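Local coordinates for secreted effector protein sseI (Salmonella enterica subsp. enterica serovar Typhimurium, PDB 4G29) that is a virulence factor whose catalytic domain has a papain-like fold of the cysteine protease superfamily, and so probably acts as a cysteine-dependent enzyme on host proteins, at residues L22-Q27 and N54-D59. Numbering follows the deposited sequence.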
loop_
_atom_site.group_PDB
_atom_site.type_symbol
_atom_site.label_atom_id
_atom_site.label_comp_id
_atom_site.label_asym_id
_atom_site.label_seq_id
_atom_site.Cartn_x
_atom_site.Cartn_y
_atom_site.Cartn_z
ATOM N N LEU A 22 4.692 9.472 -12.361
ATOM C CA LEU A 22 3.692 10.231 -11.597
ATOM C C LEU A 22 3.062 11.347 -12.438
ATOM O O LEU A 22 1.854 11.531 -12.452
ATOM C CB LEU A 22 4.250 10.766 -10.296
ATOM C CG LEU A 22 3.268 11.500 -9.363
ATOM C CD1 LEU A 22 2.111 10.531 -8.930
ATOM C CD2 LEU A 22 3.985 12.095 -8.167
ATOM N N GLU A 23 3.875 12.076 -13.185
ATOM C CA GLU A 23 3.330 13.093 -14.068
ATOM C C GLU A 23 2.373 12.538 -15.108
ATOM O O GLU A 23 1.326 13.146 -15.427
ATOM C CB GLU A 23 4.488 13.811 -14.772
ATOM C CG GLU A 23 5.233 14.741 -13.845
ATOM C CD GLU A 23 4.300 15.722 -13.128
ATOM O OE1 GLU A 23 3.419 16.329 -13.807
ATOM O OE2 GLU A 23 4.452 15.869 -11.881
ATOM N N GLU A 24 2.747 11.396 -15.678
ATOM C CA GLU A 24 1.929 10.762 -16.694
ATOM C C GLU A 24 0.584 10.297 -16.108
ATOM O O GLU A 24 -0.473 10.508 -16.696
ATOM C CB GLU A 24 2.740 9.610 -17.265
ATOM C CG GLU A 24 2.307 9.117 -18.553
ATOM C CD GLU A 24 3.268 8.077 -19.105
ATOM O OE1 GLU A 24 4.437 7.931 -18.595
ATOM O OE2 GLU A 24 2.801 7.409 -20.058
ATOM N N LEU A 25 0.627 9.707 -14.920
ATOM C CA LEU A 25 -0.607 9.346 -14.224
ATOM C C LEU A 25 -1.494 10.577 -14.002
ATOM O O LEU A 25 -2.744 10.550 -14.188
ATOM C CB LEU A 25 -0.285 8.648 -12.905
ATOM C CG LEU A 25 0.191 7.231 -13.105
ATOM C CD1 LEU A 25 0.941 6.847 -11.828
ATOM C CD2 LEU A 25 -0.992 6.287 -13.417
ATOM N N LYS A 26 -0.866 11.682 -13.629
ATOM C CA LYS A 26 -1.598 12.887 -13.351
ATOM C C LYS A 26 -2.132 13.638 -14.592
ATOM O O LYS A 26 -3.002 14.512 -14.463
ATOM C CB LYS A 26 -0.788 13.815 -12.474
ATOM C CG LYS A 26 -0.667 13.306 -11.064
ATOM C CD LYS A 26 0.468 13.971 -10.326
ATOM C CE LYS A 26 0.213 15.384 -9.997
ATOM N NZ LYS A 26 1.311 15.893 -9.206
ATOM N N GLN A 27 -1.666 13.258 -15.769
ATOM C CA GLN A 27 -2.283 13.700 -17.030
ATOM C C GLN A 27 -3.679 13.107 -17.258
ATOM O O GLN A 27 -4.432 13.515 -18.183
ATOM C CB GLN A 27 -1.369 13.350 -18.223
ATOM C CG GLN A 27 -0.066 14.148 -18.250
ATOM C CD GLN A 27 1.008 13.592 -19.217
ATOM O OE1 GLN A 27 0.792 12.617 -19.963
ATOM N NE2 GLN A 27 2.182 14.223 -19.194
ATOM N N ASN A 54 1.648 -2.241 -16.474
ATOM C CA ASN A 54 1.773 -3.282 -17.459
ATOM C C ASN A 54 2.160 -2.658 -18.779
ATOM O O ASN A 54 3.044 -3.134 -19.481
ATOM C CB ASN A 54 0.483 -4.092 -17.561
ATOM C CG ASN A 54 0.489 -5.020 -18.720
ATOM O OD1 ASN A 54 1.149 -6.053 -18.697
ATOM N ND2 ASN A 54 -0.251 -4.663 -19.759
ATOM N N GLU A 55 1.532 -1.539 -19.090
ATOM C CA GLU A 55 1.816 -0.911 -20.365
ATOM C C GLU A 55 3.237 -0.262 -20.376
ATOM O O GLU A 55 3.849 -0.091 -21.407
ATOM C CB GLU A 55 0.692 0.048 -20.699
ATOM C CG GLU A 55 0.629 0.341 -22.191
ATOM C CD GLU A 55 1.466 1.522 -22.553
ATOM O OE1 GLU A 55 1.740 2.331 -21.618
ATOM O OE2 GLU A 55 1.859 1.638 -23.746
ATOM N N LYS A 56 3.782 0.020 -19.208
ATOM C CA LYS A 56 5.122 0.517 -19.086
ATOM C C LYS A 56 6.170 -0.596 -19.094
ATOM O O LYS A 56 7.374 -0.290 -19.078
ATOM C CB LYS A 56 5.263 1.411 -17.864
ATOM C CG LYS A 56 4.590 2.780 -17.934
ATOM C CD LYS A 56 4.744 3.441 -19.304
ATOM C CE LYS A 56 3.935 4.688 -19.449
ATOM N NZ LYS A 56 4.039 5.334 -20.820
ATOM N N GLY A 57 5.740 -1.863 -19.140
ATOM C CA GLY A 57 6.663 -3.012 -19.170
ATOM C C GLY A 57 7.049 -3.592 -17.807
ATOM O O GLY A 57 8.041 -4.329 -17.722
ATOM N N PHE A 58 6.272 -3.290 -16.754
ATOM C CA PHE A 58 6.414 -4.002 -15.483
ATOM C C PHE A 58 5.709 -5.334 -15.690
ATOM O O PHE A 58 4.717 -5.401 -16.421
ATOM C CB PHE A 58 5.764 -3.241 -14.317
ATOM C CG PHE A 58 6.496 -2.004 -13.931
ATOM C CD1 PHE A 58 7.385 -2.021 -12.859
ATOM C CD2 PHE A 58 6.302 -0.830 -14.608
ATOM C CE1 PHE A 58 8.071 -0.913 -12.505
ATOM C CE2 PHE A 58 7.002 0.295 -14.274
ATOM C CZ PHE A 58 7.870 0.271 -13.203
ATOM N N ASP A 59 6.207 -6.407 -15.101
ATOM C CA ASP A 59 5.428 -7.655 -15.115
ATOM C C ASP A 59 5.338 -8.275 -13.704
ATOM O O ASP A 59 5.691 -7.633 -12.691
ATOM C CB ASP A 59 5.953 -8.620 -16.172
ATOM C CG ASP A 59 7.344 -9.040 -15.921
ATOM O OD1 ASP A 59 7.850 -8.797 -14.828
ATOM O OD2 ASP A 59 7.975 -9.669 -16.832
#
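E24 and K56 meet in a salt bridge at the surface of the papain-like fold, where it joins helix 18-26 to the C-terminal end of helix 42-55. The latter helix begins at C42, the probable nucleophile of a Cys-His-Asp triad, so the bridge lies at the end remote from that cysteine. Along 22-27, L22 comes first, packing inward on I35 of helix 29-36. Two residues on, E24 reaches towards the second segment: its CG stands anti to the backbone N (chi1 -161°) and the chain stays extended. K56 comes from the opposite direction, bending at chi2 (-40°) before straightening towards its ammonium, and together the two side chains bridge the 11.0 Å between CA of E24 and CA of K56. OE1 of E24 stands off at 3.4 Å from both CE and NZ of K56, so that only OE2 is bonded. On the buried side of the same helical turn, L25 packs on F52 of helix 42-55 and on I31, so a hydrophobic contact between the helices underlies the polar one. K26 turns to N32 and I35 of helix 29-36. Beyond K56, helix 42-55 closes in a Schellman motif: G57 takes a positive phi of 91°, and F58 then turns inward to meet F94 edge-to-face. E55 OE1 is a second, long salt-bridge partner, 3.9 Å from K56 NZ, and the lysine charge between the two glutamates probably eases their mutual repulsion. K56 NZ meets the syn lone pair of E24 OE2 at 2.5 Å, shorter than usual and doubtful as an exact length.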